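Local coordinates for DNA repair protein RAD7 (Saccharomyces cerevisiae, PDB 5ZB2) that promotes repair of damage in nontranscribing DNA as part of the global genome repair complex, and binds Elc1, at residues 297-302 with 313-318. Sequence-based numbering, arbitrary orientation.
Sequences IECSFR and IELLLN
Leu315 reaches from helix 309-320 to the end of strand 298-300 and the residue that follows it with a single methyl, CD2, which meets both Cys299 and Phe301. From CB, which leaves the helix pointing at the strand, the chain turns to CG; with CG anti to the backbone N (chi1 172°), the fork is carried away from the helix towards Cys299 and Phe301. There the branches part: CD2 goes on to these two residues, while CD1 stays more than 4.5 Å from every atom of 297-302. The methyl CD2 lies 4.0 Å from Cys299 SG and 3.9 Å from Phe301 CE2, ordinary van der Waals spacing in each case.

Cys299 stretches to meet it in the same extended way, its SG anti to the backbone N. Phe301 comes from the opposite direction to the leucine and offers the rim of its ring, with the methyl close to the ring plane and not over a face. The contact is slender, 86 Å² counting both sides, since one methyl does the touching; the CA atoms of Cys299 and Leu315 are 9.9 Å apart. All three side chains are buried, and Phe288 of the preceding helix 281-290 touches both Phe301 and Leu315.

On the other side of the strand, Ser300 OG is hydrogen-bonded to Glu274, which also forms a salt bridge with Arg302. Asn318 ND2 turns back one turn and donates to Glu314 O at 2.7 Å, using a lone pair of that carbonyl. Alternating inward and outward residues on a short parallel strand, with a leucine of the following helix reaching in to meet the inward-facing side chains, are characteristic of the leucine-rich repeat solenoid that forms Rad7's curved domain.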
ATOM      1  N   ILE A 297      -2.407  38.891 -18.107  1.00 47.71           N
ATOM      2  CA  ILE A 297      -2.926  38.845 -16.748  1.00 48.95           C
ATOM      3  C   ILE A 297      -1.813  38.985 -15.720  1.00 48.77           C
ATOM      4  O   ILE A 297      -2.000  39.613 -14.678  1.00 49.12           O
ATOM      5  CB  ILE A 297      -3.714  37.531 -16.540  1.00 50.15           C
ATOM      6  CG1 ILE A 297      -4.929  37.476 -17.472  1.00 52.94           C
ATOM      7  CG2 ILE A 297      -4.142  37.357 -15.086  1.00 55.76           C
ATOM      8  CD1 ILE A 297      -5.945  38.585 -17.257  1.00 57.89           C
ATOM      9  N   GLU A 298      -0.649  38.408 -16.008  1.00 47.16           N
ATOM     10  CA  GLU A 298       0.465  38.385 -15.077  1.00 47.90           C
ATOM     11  C   GLU A 298       1.742  38.712 -15.830  1.00 44.33           C
ATOM     12  O   GLU A 298       1.977  38.189 -16.924  1.00 43.32           O
ATOM     13  CB  GLU A 298       0.580  37.012 -14.406  1.00 50.94           C
ATOM     14  CG  GLU A 298       1.604  36.931 -13.291  1.00 56.08           C
ATOM     15  CD  GLU A 298       1.698  35.533 -12.707  1.00 62.08           C
ATOM     16  OE1 GLU A 298       2.817  34.982 -12.652  1.00 60.20           O
ATOM     17  OE2 GLU A 298       0.646  34.982 -12.319  1.00 64.26           O
ATOM     18  N   CYS A 299       2.564  39.581 -15.243  1.00 43.04           N
ATOM     19  CA  CYS A 299       3.822  39.975 -15.861  1.00 42.63           C
ATOM     20  C   CYS A 299       4.853  40.245 -14.775  1.00 41.00           C
ATOM     21  O   CYS A 299       4.554  40.940 -13.799  1.00 40.67           O
ATOM     22  CB  CYS A 299       3.639  41.216 -16.735  1.00 41.02           C
ATOM     23  SG  CYS A 299       5.141  41.722 -17.591  1.00 42.65           S
ATOM     24  N   SER A 300       6.060  39.707 -14.951  1.00 36.07           N
ATOM     25  CA  SER A 300       7.146  39.911 -13.999  1.00 36.93           C
ATOM     26  C   SER A 300       8.441  40.233 -14.730  1.00 37.32           C
ATOM     27  O   SER A 300       8.814  39.539 -15.681  1.00 37.09           O
ATOM     28  CB  SER A 300       7.358  38.682 -13.115  1.00 37.99           C
ATOM     29  OG  SER A 300       8.492  38.862 -12.278  1.00 35.39           O
ATOM     30  N   PHE A 301       9.121  41.282 -14.271  1.00 36.75           N
ATOM     31  CA  PHE A 301      10.458  41.637 -14.729  1.00 37.87           C
ATOM     32  C   PHE A 301      11.450  41.644 -13.569  1.00 38.19           C
ATOM     33  O   PHE A 301      12.443  42.374 -13.596  1.00 36.13           O
ATOM     34  CB  PHE A 301      10.453  42.997 -15.427  1.00 40.35           C
ATOM     35  CG  PHE A 301       9.549  43.069 -16.625  1.00 39.11           C
ATOM     36  CD1 PHE A 301       9.758  42.247 -17.717  1.00 40.03           C
ATOM     37  CD2 PHE A 301       8.501  43.974 -16.665  1.00 41.65           C
ATOM     38  CE1 PHE A 301       8.928  42.315 -18.825  1.00 41.23           C
ATOM     39  CE2 PHE A 301       7.670  44.050 -17.773  1.00 44.03           C
ATOM     40  CZ  PHE A 301       7.883  43.220 -18.850  1.00 40.27           C
ATOM     41  N   ARG A 302      11.194  40.825 -12.548  1.00 39.15           N
ATOM     42  CA  ARG A 302      12.041  40.786 -11.361  1.00 40.75           C
ATOM     43  C   ARG A 302      13.511  40.682 -11.740  1.00 40.39           C
ATOM     44  O   ARG A 302      13.921  39.749 -12.439  1.00 40.35           O
ATOM     45  CB  ARG A 302      11.643  39.605 -10.470  1.00 41.31           C
ATOM     46  CG  ARG A 302      12.445  39.509  -9.173  1.00 45.25           C
ATOM     47  CD  ARG A 302      12.048  38.297  -8.337  1.00 47.35           C
ATOM     48  NE  ARG A 302      12.385  37.053  -9.019  1.00 49.63           N
ATOM     49  CZ  ARG A 302      13.604  36.526  -9.060  1.00 51.74           C
ATOM     50  NH1 ARG A 302      14.620  37.130  -8.453  1.00 51.43           N
ATOM     51  NH2 ARG A 302      13.810  35.391  -9.714  1.00 49.11           N
ATOM     52  N   ILE A 313       6.070  51.768 -19.787  1.00 43.69           N
ATOM     53  CA  ILE A 313       5.052  52.618 -20.399  1.00 44.15           C
ATOM     54  C   ILE A 313       4.515  51.962 -21.665  1.00 44.39           C
ATOM     55  O   ILE A 313       3.299  51.861 -21.864  1.00 45.66           O
ATOM     56  CB  ILE A 313       5.621  54.021 -20.682  1.00 46.22           C
ATOM     57  CG1 ILE A 313       5.965  54.720 -19.362  1.00 47.55           C
ATOM     58  CG2 ILE A 313       4.629  54.862 -21.490  1.00 48.00           C
ATOM     59  CD1 ILE A 313       6.630  56.075 -19.525  1.00 49.72           C
ATOM     60  N   GLU A 314       5.414  51.509 -22.542  1.00 44.41           N
ATOM     61  CA  GLU A 314       4.975  50.843 -23.765  1.00 45.02           C
ATOM     62  C   GLU A 314       4.133  49.613 -23.447  1.00 44.76           C
ATOM     63  O   GLU A 314       3.167  49.313 -24.158  1.00 46.01           O
ATOM     64  CB  GLU A 314       6.182  50.460 -24.621  1.00 43.89           C
ATOM     65  CG  GLU A 314       6.939  51.642 -25.226  1.00 46.85           C
ATOM     66  CD  GLU A 314       6.126  52.412 -26.261  1.00 52.77           C
ATOM     67  OE1 GLU A 314       5.055  51.921 -26.677  1.00 52.11           O
ATOM     68  OE2 GLU A 314       6.562  53.512 -26.659  1.00 67.35           O
ATOM     69  N   LEU A 315       4.484  48.887 -22.382  1.00 41.86           N
ATOM     70  CA  LEU A 315       3.686  47.734 -21.974  1.00 42.30           C
ATOM     71  C   LEU A 315       2.261  48.151 -21.626  1.00 43.94           C
ATOM     72  O   LEU A 315       1.290  47.577 -22.131  1.00 44.49           O
ATOM     73  CB  LEU A 315       4.347  47.032 -20.782  1.00 41.66           C
ATOM     74  CG  LEU A 315       3.544  45.908 -20.113  1.00 41.68           C
ATOM     75  CD1 LEU A 315       3.332  44.742 -21.063  1.00 42.25           C
ATOM     76  CD2 LEU A 315       4.230  45.438 -18.837  1.00 43.72           C
ATOM     77  N   LEU A 316       2.118  49.156 -20.759  1.00 43.49           N
ATOM     78  CA  LEU A 316       0.794  49.566 -20.300  1.00 46.47           C
ATOM     79  C   LEU A 316      -0.034  50.164 -21.432  1.00 49.22           C
ATOM     80  O   LEU A 316      -1.227  49.866 -21.559  1.00 51.23           O
ATOM     81  CB  LEU A 316       0.931  50.569 -19.156  1.00 48.97           C
ATOM     82  CG  LEU A 316       1.678  50.071 -17.918  1.00 46.09           C
ATOM     83  CD1 LEU A 316       2.011  51.236 -17.011  1.00 47.43           C
ATOM     84  CD2 LEU A 316       0.862  49.028 -17.170  1.00 47.97           C
ATOM     85  N   LEU A 317       0.576  51.007 -22.265  1.00 46.58           N
ATOM     86  CA  LEU A 317      -0.163  51.708 -23.308  1.00 48.90           C
ATOM     87  C   LEU A 317      -0.521  50.828 -24.500  1.00 49.36           C
ATOM     88  O   LEU A 317      -1.281  51.275 -25.365  1.00 52.32           O
ATOM     89  CB  LEU A 317       0.641  52.917 -23.793  1.00 49.58           C
ATOM     90  CG  LEU A 317       0.432  54.216 -23.008  1.00 55.33           C
ATOM     91  CD1 LEU A 317       0.632  54.002 -21.518  1.00 56.67           C
ATOM     92  CD2 LEU A 317       1.371  55.303 -23.516  1.00 55.87           C
ATOM     93  N   ASN A 318      -0.007  49.602 -24.578  1.00 48.23           N
ATOM     94  CA  ASN A 318      -0.282  48.713 -25.703  1.00 48.82           C
ATOM     95  C   ASN A 318      -1.182  47.547 -25.297  1.00 51.93           C
ATOM     96  O   ASN A 318      -1.032  46.426 -25.786  1.00 57.87           O
ATOM     97  CB  ASN A 318       1.020  48.206 -26.319  1.00 48.93           C
ATOM     98  CG  ASN A 318       1.681  49.244 -27.218  1.00 49.51           C
ATOM     99  OD1 ASN A 318       1.418  49.299 -28.419  1.00 52.42           O
ATOM    100  ND2 ASN A 318       2.538  50.076 -26.636  1.00 47.51           N
TER